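PDB 3BO5: histone-lysine N-methyltransferase SETMAR from Homo sapiens, which methylates histone H3 lysine in its SET-domain part, the piece present here, and as a transposase fusion protein takes part in DNA double-strand break repair. Local coordinates for residues G20-P25 / K122-H127; A50-T55 / I224-P229; G80-D85 / E100-C105; C213-L218 / G251-L256. The protein carries 2 engineered substitutions. All coordinates share one frame; numbering follows the deposited sequence. Where two conformers were deposited one is given.

Contact 1: G20-P25 / K122-H127; sequences GQENLP and KGLQFH. With GOL (glycerol), chain H.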
loop_
_atom_site.group_PDB
_atom_site.type_symbol
_atom_site.label_atom_id
_atom_site.label_comp_id
_atom_site.label_asym_id
_atom_site.label_seq_id
_atom_site.Cartn_x
_atom_site.Cartn_y
_atom_site.Cartn_z
ATOM N N GLY A 20 -5.358 -15.626 -8.540
ATOM C CA GLY A 20 -4.525 -15.717 -9.765
ATOM C C GLY A 20 -4.104 -14.351 -10.329
ATOM O O GLY A 20 -3.460 -14.267 -11.380
ATOM N N GLN A 21 -4.485 -13.279 -9.617
ATOM C CA GLN A 21 -4.349 -11.895 -10.118
ATOM C C GLN A 21 -3.026 -11.225 -9.775
ATOM O O GLN A 21 -2.777 -10.112 -10.219
ATOM C CB GLN A 21 -5.559 -11.002 -9.717
ATOM C CG GLN A 21 -6.921 -11.447 -10.339
ATOM C CD GLN A 21 -8.124 -10.605 -9.951
ATOM O OE1 GLN A 21 -8.131 -9.394 -10.085
ATOM N NE2 GLN A 21 -9.171 -11.262 -9.489
ATOM N N GLU A 22 -2.156 -11.917 -9.025
ATOM C CA GLU A 22 -0.826 -11.349 -8.714
ATOM C C GLU A 22 0.223 -12.276 -9.292
ATOM O O GLU A 22 -0.118 -13.346 -9.775
ATOM C CB GLU A 22 -0.640 -11.255 -7.191
ATOM C CG GLU A 22 -1.721 -10.373 -6.551
ATOM C CD GLU A 22 -1.493 -8.900 -6.731
ATOM O OE1 GLU A 22 -2.309 -8.168 -6.114
ATOM O OE2 GLU A 22 -0.536 -8.431 -7.464
ATOM N N ASN A 23 1.466 -11.871 -9.206
ATOM C CA ASN A 23 2.539 -12.691 -9.762
ATOM C C ASN A 23 2.669 -14.033 -9.123
ATOM O O ASN A 23 3.123 -14.975 -9.770
ATOM C CB ASN A 23 3.852 -12.000 -9.559
ATOM C CG ASN A 23 3.989 -10.754 -10.380
ATOM O OD1 ASN A 23 3.337 -10.599 -11.464
ATOM N ND2 ASN A 23 4.809 -9.846 -9.892
ATOM N N LEU A 24 2.353 -14.044 -7.817
ATOM C CA LEU A 24 2.441 -15.234 -6.981
ATOM C C LEU A 24 1.128 -15.418 -6.262
ATOM O O LEU A 24 0.352 -14.457 -6.076
ATOM C CB LEU A 24 3.577 -15.060 -5.997
ATOM C CG LEU A 24 4.958 -14.853 -6.573
ATOM C CD1 LEU A 24 5.883 -14.520 -5.497
ATOM C CD2 LEU A 24 5.450 -16.143 -7.339
ATOM N N PRO A 25 0.809 -16.647 -5.915
ATOM C CA PRO A 25 -0.397 -16.903 -5.117
ATOM C C PRO A 25 -0.183 -16.362 -3.715
ATOM O O PRO A 25 0.972 -16.170 -3.290
ATOM C CB PRO A 25 -0.429 -18.425 -5.004
ATOM C CG PRO A 25 0.542 -18.903 -6.099
ATOM C CD PRO A 25 1.524 -17.874 -6.314
ATOM N N LYS A 122 6.186 -3.822 -11.077
ATOM C CA LYS A 122 6.504 -5.227 -11.299
ATOM C C LYS A 122 5.637 -6.176 -10.468
ATOM O O LYS A 122 5.636 -7.360 -10.729
ATOM C CB LYS A 122 7.984 -5.486 -10.978
ATOM C CG LYS A 122 8.961 -4.830 -11.960
ATOM C CD LYS A 122 8.464 -4.975 -13.396
ATOM C CE LYS A 122 9.625 -4.737 -14.348
ATOM N NZ LYS A 122 9.220 -4.152 -15.679
ATOM N N GLY A 123 4.989 -5.660 -9.434
ATOM C CA GLY A 123 4.072 -6.496 -8.630
ATOM C C GLY A 123 4.738 -7.284 -7.530
ATOM O O GLY A 123 5.903 -6.976 -7.129
ATOM N N LEU A 124 4.003 -8.272 -7.037
ATOM C CA LEU A 124 4.458 -9.023 -5.834
ATOM C C LEU A 124 5.654 -9.845 -6.175
ATOM O O LEU A 124 5.697 -10.469 -7.249
ATOM C CB LEU A 124 3.366 -9.983 -5.302
ATOM C CG LEU A 124 2.060 -9.297 -4.950
ATOM C CD1 LEU A 124 1.266 -10.269 -4.120
ATOM C CD2 LEU A 124 2.244 -7.978 -4.151
ATOM N N GLN A 125 6.583 -9.913 -5.229
ATOM C CA GLN A 125 7.830 -10.702 -5.450
ATOM C C GLN A 125 8.072 -11.716 -4.367
ATOM O O GLN A 125 9.120 -12.422 -4.389
ATOM C CB GLN A 125 9.015 -9.773 -5.550
ATOM C CG GLN A 125 8.838 -8.717 -6.670
ATOM C CD GLN A 125 8.810 -9.344 -8.034
ATOM O OE1 GLN A 125 9.552 -10.298 -8.261
ATOM N NE2 GLN A 125 8.138 -8.713 -8.991
ATOM N N PHE A 126 7.152 -11.775 -3.409
ATOM C CA PHE A 126 7.249 -12.749 -2.293
ATOM C C PHE A 126 5.948 -13.482 -2.124
ATOM O O PHE A 126 4.912 -12.993 -2.548
ATOM C CB PHE A 126 7.601 -12.023 -0.998
ATOM C CG PHE A 126 8.878 -11.219 -1.091
ATOM C CD1 PHE A 126 10.115 -11.908 -0.987
ATOM C CD2 PHE A 126 8.859 -9.846 -1.327
ATOM C CE1 PHE A 126 11.326 -11.188 -1.110
ATOM C CE2 PHE A 126 9.994 -9.106 -1.431
ATOM C CZ PHE A 126 11.267 -9.768 -1.351
ATOM N N HIS A 127 6.018 -14.644 -1.458
ATOM C CA HIS A 127 4.843 -15.416 -1.152
ATOM C C HIS A 127 4.321 -14.980 0.215
ATOM O O HIS A 127 5.013 -15.176 1.230
ATOM C CB HIS A 127 5.235 -16.894 -1.132
ATOM C CG HIS A 127 5.573 -17.419 -2.482
ATOM N ND1 HIS A 127 6.817 -17.263 -3.045
ATOM C CD2 HIS A 127 4.816 -18.086 -3.387
ATOM C CE1 HIS A 127 6.821 -17.823 -4.247
ATOM N NE2 HIS A 127 5.625 -18.316 -4.484
HETATM C C1 GOL H . 7.395 -12.005 -11.578
HETATM O O1 GOL H . 6.633 -13.182 -11.602
HETATM C C2 GOL H . 7.017 -11.027 -12.699
HETATM O O2 GOL H . 5.821 -11.256 -13.449
HETATM C C3 GOL H . 7.043 -9.610 -12.158
HETATM O O3 GOL H . 8.300 -9.388 -11.599
HETATM O O HOH W 1 1.734 -9.035 -8.664
HETATM O O HOH W 2 2.135 -13.760 -2.377
#
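N23 and L24 each hold CG anti to the carbonyl carbon and beside the backbone N (chi1 -68° and -60°), which carries an amide and a branched apolar chain across to K122-H127. The contact joins the two loops that lead into strands 27-29 and 128-132, parallel neighbours in a five-stranded mixed sheet. N23 ND2 spends both its hydrogens on backbone carbonyls. N23 ND2 reaches K122 O at 2.8 Å, in the carbonyl plane and on a lone pair. N23 ND2 also meets L124 O at 2.9 Å, with the donor tilted 27° from the carbonyl plane of L124; both acceptors lie close to the amide plane, which fixes its rotation. Beside it, E22 CB rests 3.7 Å from L124 CD1. One water donates to E22 OE2 and accepts from N23 N and L124 N, while E22 OE1 is hydrogen-bonded to Y40 OH. L24 covers a face of the H127 imidazole in a CH-pi contact, CD1 lying 3.8 Å from the ring centroid. A glycerol, probably from the crystallisation liquor, accepts through O3 from Q125 NE2 at 2.7 Å. A second water donates to P25 O at 2.8 Å and to F126 O at 2.9 Å.

Contact 2: A50-T55 / I224-P229; sequences ADIDPT and IDSMVP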
loop_
_atom_site.group_PDB
_atom_site.type_symbol
_atom_site.label_atom_id
_atom_site.label_comp_id
_atom_site.label_asym_id
_atom_site.label_seq_id
_atom_site.Cartn_x
_atom_site.Cartn_y
_atom_site.Cartn_z
ATOM N N ALA A 50 -14.584 9.487 -7.472
ATOM C CA ALA A 50 -13.277 9.690 -8.044
ATOM C C ALA A 50 -13.418 10.663 -9.232
ATOM O O ALA A 50 -14.286 10.488 -10.058
ATOM C CB ALA A 50 -12.759 8.349 -8.518
ATOM N N ASP A 51 -12.551 11.638 -9.328
ATOM C CA ASP A 51 -12.538 12.533 -10.486
ATOM C C ASP A 51 -11.414 12.215 -11.445
ATOM O O ASP A 51 -11.405 12.729 -12.556
ATOM C CB ASP A 51 -12.559 13.996 -10.080
ATOM C CG ASP A 51 -11.358 14.395 -9.238
ATOM O OD1 ASP A 51 -10.851 13.575 -8.448
ATOM O OD2 ASP A 51 -10.943 15.567 -9.342
ATOM N N ILE A 52 -10.549 11.276 -11.071
ATOM C CA ILE A 52 -9.401 10.865 -11.892
ATOM C C ILE A 52 -9.418 9.308 -11.955
ATOM O O ILE A 52 -9.424 8.678 -10.892
ATOM C CB ILE A 52 -8.058 11.355 -11.275
ATOM C CG1 ILE A 52 -8.071 12.906 -11.069
ATOM C CG2 ILE A 52 -6.863 10.886 -12.144
ATOM C CD1 ILE A 52 -6.799 13.493 -10.433
ATOM N N ASP A 53 -9.448 8.715 -13.158
ATOM C CA ASP A 53 -9.467 7.287 -13.292
ATOM C C ASP A 53 -8.047 6.804 -13.067
ATOM O O ASP A 53 -7.154 7.171 -13.819
ATOM C CB ASP A 53 -9.973 6.915 -14.688
ATOM C CG ASP A 53 -9.915 5.445 -14.988
ATOM O OD1 ASP A 53 -9.249 4.630 -14.273
ATOM O OD2 ASP A 53 -10.642 5.057 -15.966
ATOM N N PRO A 54 -7.845 5.995 -12.006
ATOM C CA PRO A 54 -6.453 5.722 -11.638
ATOM C C PRO A 54 -5.747 4.868 -12.663
ATOM O O PRO A 54 -4.515 4.675 -12.575
ATOM C CB PRO A 54 -6.594 4.933 -10.321
ATOM C CG PRO A 54 -7.929 4.287 -10.458
ATOM C CD PRO A 54 -8.780 5.385 -11.053
ATOM N N THR A 55 -6.488 4.308 -13.629
ATOM C CA THR A 55 -5.894 3.464 -14.670
ATOM C C THR A 55 -5.463 4.260 -15.909
ATOM O O THR A 55 -4.781 3.709 -16.783
ATOM C CB THR A 55 -6.888 2.339 -15.098
ATOM O OG1 THR A 55 -7.957 2.921 -15.862
ATOM C CG2 THR A 55 -7.454 1.620 -13.850
ATOM N N ILE A 224 3.060 6.291 -11.216
ATOM C CA ILE A 224 3.538 5.522 -12.353
ATOM C C ILE A 224 2.852 6.119 -13.595
ATOM O O ILE A 224 3.337 7.085 -14.154
ATOM C CB ILE A 224 3.289 4.044 -12.216
ATOM C CG1 ILE A 224 3.843 3.582 -10.817
ATOM C CG2 ILE A 224 3.955 3.248 -13.394
ATOM C CD1 ILE A 224 3.835 2.081 -10.557
ATOM N N ASP A 225 1.723 5.542 -13.988
ATOM C CA ASP A 225 1.006 6.115 -15.152
ATOM C C ASP A 225 0.135 7.306 -14.828
ATOM O O ASP A 225 -0.055 8.189 -15.630
ATOM C CB ASP A 225 0.129 5.052 -15.798
ATOM C CG ASP A 225 0.905 3.899 -16.388
ATOM O OD1 ASP A 225 2.007 4.092 -16.805
ATOM O OD2 ASP A 225 0.376 2.763 -16.522
ATOM N N SER A 226 -0.403 7.293 -13.619
ATOM C CA SER A 226 -1.483 8.159 -13.175
ATOM C C SER A 226 -1.130 9.137 -12.099
ATOM O O SER A 226 -0.297 8.866 -11.219
ATOM C CB SER A 226 -2.606 7.209 -12.663
ATOM O OG SER A 226 -3.709 7.943 -12.131
ATOM N N MET A 227 -1.841 10.273 -12.088
ATOM C CA MET A 227 -1.767 11.177 -10.955
ATOM C C MET A 227 -2.247 10.539 -9.620
ATOM O O MET A 227 -1.888 11.010 -8.547
ATOM C CB MET A 227 -2.640 12.419 -11.219
ATOM C CG MET A 227 -2.359 13.485 -10.262
ATOM S SD MET A 227 -0.742 14.265 -10.483
ATOM C CE MET A 227 -0.743 15.348 -9.084
ATOM N N VAL A 228 -3.090 9.521 -9.719
ATOM C CA VAL A 228 -3.535 8.778 -8.530
ATOM C C VAL A 228 -2.341 7.881 -8.094
ATOM O O VAL A 228 -1.936 6.956 -8.854
ATOM C CB VAL A 228 -4.701 7.895 -8.800
ATOM C CG1 VAL A 228 -5.149 7.272 -7.420
ATOM C CG2 VAL A 228 -5.870 8.820 -9.281
ATOM N N PRO A 229 -1.793 8.161 -6.925
ATOM C CA PRO A 229 -0.608 7.386 -6.558
ATOM C C PRO A 229 -0.897 5.968 -6.126
ATOM O O PRO A 229 -1.978 5.652 -5.626
ATOM C CB PRO A 229 -0.060 8.125 -5.332
ATOM C CG PRO A 229 -1.308 8.582 -4.633
ATOM C CD PRO A 229 -2.115 9.153 -5.883
HETATM O O HOH W 3 -5.052 8.877 -14.149
HETATM O O HOH W 4 -3.164 4.803 -10.002
HETATM O O HOH W 5 -2.229 2.548 -15.817
#
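I52 meets V228 methyl to methyl, CG2 against CG2 at 3.7 Å, and the side chains run antiparallel alongside one another. I52 CG2 stands anti to its own backbone N, whereas V228 has CG1 anti to its backbone N (chi1 -175°), which leaves CG2 beside that N and facing I52 CG2. On the other branch, I52 CD1 is a more distant neighbour of M227 CB, at 4.4 Å. D53 directs its CB away from 224-229 and works within its own loop. There D53 OD1 closes an Asx turn by accepting from T55 N, and T55 OG1 donates to the same oxygen at 2.7 Å; both donors come from one face of the carboxylate plane. D53 O takes a hydrogen from a water that in turn accepts from S226 OG. The partner loop joins strands 217-223 and 230-235, antiparallel neighbours in a large mixed sheet to which SET-domain strands contribute most, and the pre-SET chain lies against this hairpin end. S226 OG shapes the loop as an ST turn, accepting from V228 N at 2.9 Å. P54, which also touches H44 and V46, sets its CB 3.8 Å from V228 CB, and a water donates to both P54 O and V228 O, the latter at 2.7 Å. T55 O is reached by another water, 3.0 Å away, which also donates to D225 OD2 at 2.7 Å.

Contact 3: G80-D85 / E100-C105; sequences GENYDD and EPVFEC. With ZN (zinc ion), chain B; ZN (zinc ion), chain C.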
loop_
_atom_site.group_PDB
_atom_site.type_symbol
_atom_site.label_atom_id
_atom_site.label_comp_id
_atom_site.label_asym_id
_atom_site.label_seq_id
_atom_site.Cartn_x
_atom_site.Cartn_y
_atom_site.Cartn_z
ATOM N N GLY A 80 16.818 12.112 -7.697
ATOM C CA GLY A 80 17.818 11.092 -7.468
ATOM C C GLY A 80 17.128 9.753 -7.689
ATOM O O GLY A 80 15.930 9.695 -8.009
ATOM N N GLU A 81 17.867 8.681 -7.536
ATOM C CA GLU A 81 17.322 7.365 -7.783
ATOM C C GLU A 81 16.374 7.037 -6.661
ATOM O O GLU A 81 16.656 7.368 -5.511
ATOM C CB GLU A 81 18.421 6.329 -7.864
ATOM C CG GLU A 81 19.240 6.503 -9.153
ATOM C CD GLU A 81 20.208 5.333 -9.349
ATOM O OE1 GLU A 81 21.179 5.258 -8.561
ATOM O OE2 GLU A 81 19.946 4.462 -10.237
ATOM N N ASN A 82 15.258 6.386 -6.973
ATOM C CA ASN A 82 14.369 5.958 -5.916
ATOM C C ASN A 82 14.824 4.629 -5.370
ATOM O O ASN A 82 14.604 4.357 -4.160
ATOM C CB ASN A 82 12.965 5.798 -6.488
ATOM C CG ASN A 82 12.392 7.087 -6.922
ATOM O OD1 ASN A 82 12.322 8.057 -6.145
ATOM N ND2 ASN A 82 11.975 7.156 -8.198
ATOM N N TYR A 83 15.405 3.811 -6.233
ATOM C CA TYR A 83 15.684 2.444 -5.874
ATOM C C TYR A 83 17.133 2.118 -6.190
ATOM O O TYR A 83 17.744 2.705 -7.108
ATOM C CB TYR A 83 14.809 1.475 -6.669
ATOM C CG TYR A 83 13.328 1.843 -6.577
ATOM C CD1 TYR A 83 12.628 1.678 -5.369
ATOM C CD2 TYR A 83 12.657 2.370 -7.693
ATOM C CE1 TYR A 83 11.258 1.973 -5.269
ATOM C CE2 TYR A 83 11.272 2.663 -7.601
ATOM C CZ TYR A 83 10.602 2.479 -6.385
ATOM O OH TYR A 83 9.287 2.783 -6.321
ATOM N N ASP A 84 17.651 1.149 -5.437
ATOM C CA ASP A 84 18.949 0.598 -5.776
ATOM C C ASP A 84 18.872 -0.553 -6.730
ATOM O O ASP A 84 17.829 -0.879 -7.288
ATOM C CB ASP A 84 19.764 0.232 -4.512
ATOM C CG ASP A 84 19.215 -0.906 -3.759
ATOM O OD1 ASP A 84 18.510 -1.773 -4.334
ATOM O OD2 ASP A 84 19.582 -0.971 -2.556
ATOM N N ASP A 85 20.046 -1.140 -7.002
ATOM C CA ASP A 85 20.107 -2.137 -8.022
ATOM C C ASP A 85 19.406 -3.433 -7.618
ATOM O O ASP A 85 19.132 -4.270 -8.514
ATOM C CB ASP A 85 21.556 -2.414 -8.464
ATOM C CG ASP A 85 21.619 -3.428 -9.578
ATOM O OD1 ASP A 85 21.119 -3.122 -10.675
ATOM O OD2 ASP A 85 22.121 -4.540 -9.351
ATOM N N GLU A 100 10.518 14.321 -1.155
ATOM C CA GLU A 100 10.621 14.254 -2.621
ATOM C C GLU A 100 9.632 13.219 -3.201
ATOM O O GLU A 100 9.691 12.036 -2.855
ATOM C CB GLU A 100 12.040 13.891 -3.023
ATOM C CG GLU A 100 13.119 14.908 -2.636
ATOM C CD GLU A 100 14.465 14.230 -2.372
ATOM O OE1 GLU A 100 14.512 12.971 -2.265
ATOM O OE2 GLU A 100 15.482 14.957 -2.259
ATOM N N PRO A 101 8.770 13.659 -4.118
ATOM C CA PRO A 101 7.786 12.744 -4.710
ATOM C C PRO A 101 8.458 11.679 -5.572
ATOM O O PRO A 101 9.486 11.941 -6.240
ATOM C CB PRO A 101 6.875 13.657 -5.532
ATOM C CG PRO A 101 7.737 14.861 -5.854
ATOM C CD PRO A 101 8.670 15.022 -4.666
ATOM N N VAL A 102 7.910 10.475 -5.521
ATOM C CA VAL A 102 8.458 9.344 -6.234
ATOM C C VAL A 102 7.658 9.065 -7.499
ATOM O O VAL A 102 6.404 8.833 -7.450
ATOM C CB VAL A 102 8.426 8.027 -5.403
ATOM C CG1 VAL A 102 8.906 6.830 -6.208
ATOM C CG2 VAL A 102 9.278 8.173 -4.088
ATOM N N PHE A 103 8.395 9.111 -8.627
ATOM C CA PHE A 103 7.809 8.710 -9.905
ATOM C C PHE A 103 8.582 7.540 -10.441
ATOM O O PHE A 103 9.771 7.615 -10.520
ATOM C CB PHE A 103 7.910 9.877 -10.898
ATOM C CG PHE A 103 6.994 10.981 -10.554
ATOM C CD1 PHE A 103 5.727 11.054 -11.164
ATOM C CD2 PHE A 103 7.398 11.964 -9.638
ATOM C CE1 PHE A 103 4.838 12.098 -10.836
ATOM C CE2 PHE A 103 6.503 13.030 -9.308
ATOM C CZ PHE A 103 5.267 13.076 -9.912
ATOM N N GLU A 104 7.896 6.465 -10.765
ATOM C CA GLU A 104 8.518 5.361 -11.565
ATOM C C GLU A 104 8.425 5.661 -13.057
ATOM O O GLU A 104 7.516 6.377 -13.525
ATOM C CB GLU A 104 7.832 4.007 -11.270
ATOM C CG GLU A 104 8.136 3.584 -9.856
ATOM C CD GLU A 104 7.897 2.083 -9.603
ATOM O OE1 GLU A 104 7.438 1.324 -10.509
ATOM O OE2 GLU A 104 8.141 1.756 -8.418
ATOM N N CYS A 105 9.328 5.022 -13.832
ATOM C CA CYS A 105 9.136 5.024 -15.283
ATOM C C CYS A 105 7.843 4.250 -15.565
ATOM O O CYS A 105 7.432 3.401 -14.788
ATOM C CB CYS A 105 10.359 4.462 -15.957
ATOM S SG CYS A 105 11.690 5.572 -15.851
HETATM ZN ZN ZN B . 10.805 7.317 -17.153
HETATM ZN ZN ZN C . 13.327 4.307 -16.996
HETATM O O HOH W 6 11.083 9.935 -9.032
HETATM O O HOH W 7 12.173 10.783 -5.866
#
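The triangular three-zinc cluster of the pre-SET domain is approached here by segment 100-105, with a short, weakly bonded strand at 102-103, whose V102 and E104 meet N82 and Y83 from the loop 80-85. C105, at the end of the second segment, supplies a bridging thiolate: its SG binds two zinc ions, each at 2.4 Å. C62, C76 and C109 complete one of these sites, and C69, C111 and C115 the other. Just before it, E104 crosses Y83 at about a right angle. Y83 OH donates a weak hydrogen bond to E104 OE2 at 2.6 Å, with ring and carboxylate planes 87° apart, and E104 CG lies at the ring edge, in its plane. E104 OE2 also accepts from V120 N, and OE1 from Q121 NE2. N82, with CG turned beside its backbone N (chi1 -66°), lays its amide alongside V102, N82 CG meeting V102 CG1 at 3.6 Å. The amide nitrogen is occupied: N82 ND2 donates to N117 OD1 and, at 3.0 Å, to a water that also accepts from F103 N. The strand itself pairs in parallel with 217-223, the backbones of V102 and E104 both bonding to R223, so the contact ties a pre-SET loop to the edge of the SET-domain sheet. The N-H groups of V120 and Q121, with a weaker contribution from Y83 OH, would probably favour the ionised form of the buried E104 carboxylate.

Contact 4: C213-L218 / G251-L256; sequences CEPNLL and GRYLNL. With ZN (zinc ion), chain E.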
loop_
_atom_site.group_PDB
_atom_site.type_symbol
_atom_site.label_atom_id
_atom_site.label_comp_id
_atom_site.label_asym_id
_atom_site.label_seq_id
_atom_site.Cartn_x
_atom_site.Cartn_y
_atom_site.Cartn_z
ATOM N N CYS A 213 2.214 -0.268 16.118
ATOM C CA CYS A 213 2.851 0.940 16.588
ATOM C C CYS A 213 4.342 0.960 16.241
ATOM O O CYS A 213 4.984 1.999 16.333
ATOM C CB CYS A 213 2.621 0.963 18.126
ATOM S SG CYS A 213 0.875 1.286 18.465
ATOM N N GLU A 214 4.866 -0.231 15.932
ATOM C CA GLU A 214 6.260 -0.378 15.510
ATOM C C GLU A 214 6.216 -1.300 14.323
ATOM O O GLU A 214 6.613 -2.452 14.386
ATOM C CB GLU A 214 7.123 -0.992 16.613
ATOM C CG GLU A 214 7.404 -0.066 17.740
ATOM C CD GLU A 214 8.232 -0.731 18.851
ATOM O OE1 GLU A 214 8.871 -1.804 18.601
ATOM O OE2 GLU A 214 8.213 -0.158 19.970
ATOM N N PRO A 215 5.766 -0.749 13.208
ATOM C CA PRO A 215 5.500 -1.645 12.092
ATOM C C PRO A 215 6.731 -2.004 11.343
ATOM O O PRO A 215 7.782 -1.399 11.510
ATOM C CB PRO A 215 4.623 -0.775 11.198
ATOM C CG PRO A 215 5.113 0.614 11.451
ATOM C CD PRO A 215 5.349 0.642 12.918
ATOM N N ASN A 216 6.554 -2.920 10.384
ATOM C CA ASN A 216 7.722 -3.283 9.565
ATOM C C ASN A 216 7.627 -2.869 8.120
ATOM O O ASN A 216 8.528 -3.184 7.342
ATOM C CB ASN A 216 8.035 -4.793 9.660
ATOM C CG ASN A 216 6.879 -5.685 9.322
ATOM O OD1 ASN A 216 5.854 -5.238 8.746
ATOM N ND2 ASN A 216 6.994 -7.002 9.687
ATOM N N LEU A 217 6.524 -2.204 7.781
ATOM C CA LEU A 217 6.386 -1.615 6.427
ATOM C C LEU A 217 6.279 -0.092 6.551
ATOM O O LEU A 217 5.706 0.446 7.525
ATOM C CB LEU A 217 5.119 -2.082 5.746
ATOM C CG LEU A 217 5.034 -3.578 5.586
ATOM C CD1 LEU A 217 3.672 -3.946 4.993
ATOM C CD2 LEU A 217 6.220 -4.173 4.779
ATOM N N LEU A 218 6.766 0.561 5.500
ATOM C CA LEU A 218 6.586 1.970 5.269
ATOM C C LEU A 218 5.795 2.210 3.981
ATOM O O LEU A 218 6.174 1.681 2.969
ATOM C CB LEU A 218 7.960 2.709 5.127
ATOM C CG LEU A 218 7.906 4.195 4.846
ATOM C CD1 LEU A 218 7.199 4.997 5.937
ATOM C CD2 LEU A 218 9.383 4.745 4.604
ATOM N N GLY A 251 0.151 6.664 9.857
ATOM C CA GLY A 251 1.088 7.106 8.849
ATOM C C GLY A 251 2.282 7.847 9.410
ATOM O O GLY A 251 3.113 8.344 8.616
ATOM N N ARG A 252 2.404 7.870 10.753
ATOM C CA ARG A 252 3.549 8.618 11.351
ATOM C C ARG A 252 4.914 7.976 11.240
ATOM O O ARG A 252 5.930 8.694 11.155
ATOM C CB ARG A 252 3.287 8.921 12.808
ATOM C CG ARG A 252 2.283 9.986 12.961
ATOM C CD ARG A 252 2.130 10.185 14.357
ATOM N NE ARG A 252 1.419 9.037 14.871
ATOM C CZ ARG A 252 1.149 8.863 16.144
ATOM N NH1 ARG A 252 1.547 9.814 17.025
ATOM N NH2 ARG A 252 0.479 7.766 16.512
ATOM N N TYR A 253 4.955 6.642 11.246
ATOM C CA TYR A 253 6.222 5.891 11.201
ATOM C C TYR A 253 7.136 6.368 10.077
ATOM O O TYR A 253 6.804 6.300 8.860
ATOM C CB TYR A 253 5.938 4.386 11.043
ATOM C CG TYR A 253 7.154 3.513 11.004
ATOM C CD1 TYR A 253 7.982 3.422 12.113
ATOM C CD2 TYR A 253 7.446 2.742 9.883
ATOM C CE1 TYR A 253 9.126 2.552 12.096
ATOM C CE2 TYR A 253 8.557 1.895 9.854
ATOM C CZ TYR A 253 9.399 1.834 10.951
ATOM O OH TYR A 253 10.523 0.985 10.896
ATOM N N LEU A 254 8.318 6.865 10.471
ATOM C CA LEU A 254 9.299 7.273 9.471
ATOM C C LEU A 254 8.765 8.320 8.513
ATOM O O LEU A 254 9.218 8.419 7.359
ATOM C CB LEU A 254 9.889 6.069 8.679
ATOM C CG LEU A 254 10.577 4.981 9.524
ATOM C CD1 LEU A 254 11.124 3.880 8.570
ATOM C CD2 LEU A 254 11.755 5.552 10.362
ATOM N N ASN A 255 7.807 9.109 9.006
ATOM C CA ASN A 255 7.201 10.142 8.197
ATOM C C ASN A 255 7.654 11.473 8.763
ATOM O O ASN A 255 7.042 12.040 9.687
ATOM C CB ASN A 255 5.680 10.017 8.224
ATOM C CG ASN A 255 5.016 10.987 7.302
ATOM O OD1 ASN A 255 5.671 11.887 6.791
ATOM N ND2 ASN A 255 3.707 10.839 7.097
ATOM N N LEU A 256 8.778 11.948 8.236
ATOM C CA LEU A 256 9.505 13.013 8.929
ATOM C C LEU A 256 9.513 14.268 8.134
ATOM O O LEU A 256 10.344 15.150 8.366
ATOM C CB LEU A 256 10.927 12.546 9.289
ATOM C CG LEU A 256 10.951 11.289 10.110
ATOM C CD1 LEU A 256 12.372 10.773 10.182
ATOM C CD2 LEU A 256 10.315 11.526 11.498
HETATM ZN ZN ZN E . 0.083 -0.881 19.250
#
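Y253 projects from a type II beta turn, R252 to N255, onto P215, in a part of the SET domain where two signature motifs meet: segment 213-218 begins with the cysteine that ends the NHSC motif, and 251-256 follows the tyrosine-bearing ELSYDY stretch. In SET domains these motifs form the knot-like core beside the S-adenosyl-L-methionine site, occupied here by the product S-adenosyl-L-homocysteine.

Aromatic contact dominates the interface. The Y253 CG position anti to the backbone N (chi1 -179°) swings the ring toward the strand approach, and P215 CG sits over one face in a CH-pi contact, 3.8 Å from the centroid and 24° off the ring normal. The opposite face is covered from within the turn by L254 CG, 3.5 Å above the plane and over the ring centre, so the phenol is sandwiched between proline and leucine. Apolar contact continues at L218, whose CD1 approaches L254 CB at 4.0 Å. Separately, the L218 CD1 methyl comes close to the carbonyl Y253 O, at 3.2 Å.

Hydrogen bonds within the turn and to strand 244-247 and D248 position the two segments. N255 N closes the turn on R252 O, and D248 OD2 accepts from Y253 N. On the other side, N216, next to P215, bonds to E244 O and S246 N. Metal binding anchors the far end, where C213 SG coordinates zinc with C274, C276 and C281. The turn gains a further brace from N255 ND2, which donates to G251 O at 3.0 Å from 38° above the carbonyl plane.

Overall arrangement
Along the chain, contact 3 is nested within the loops closed by contacts 1 and 2, which cross each other, while contact 4 follows contacts 1 and 3 in series and crosses contact 2. Centres lie 18 to 25 Å apart. Contacts 2 and 3 touch, I224 packing on E104 and C105. Strand 217-223 links three of them: contact 4 starts it, contact 2 follows its end, and contact 3, within the pre-SET part, adds 102-103 as its parallel neighbour. Contact 1 instead joins loops that lead into the five-stranded sheet. Contact 2 joins the pre-SET chain to the SET-domain hairpin, and contact 4 lies on the SET side, across the chain's centre from contacts 1 and 2.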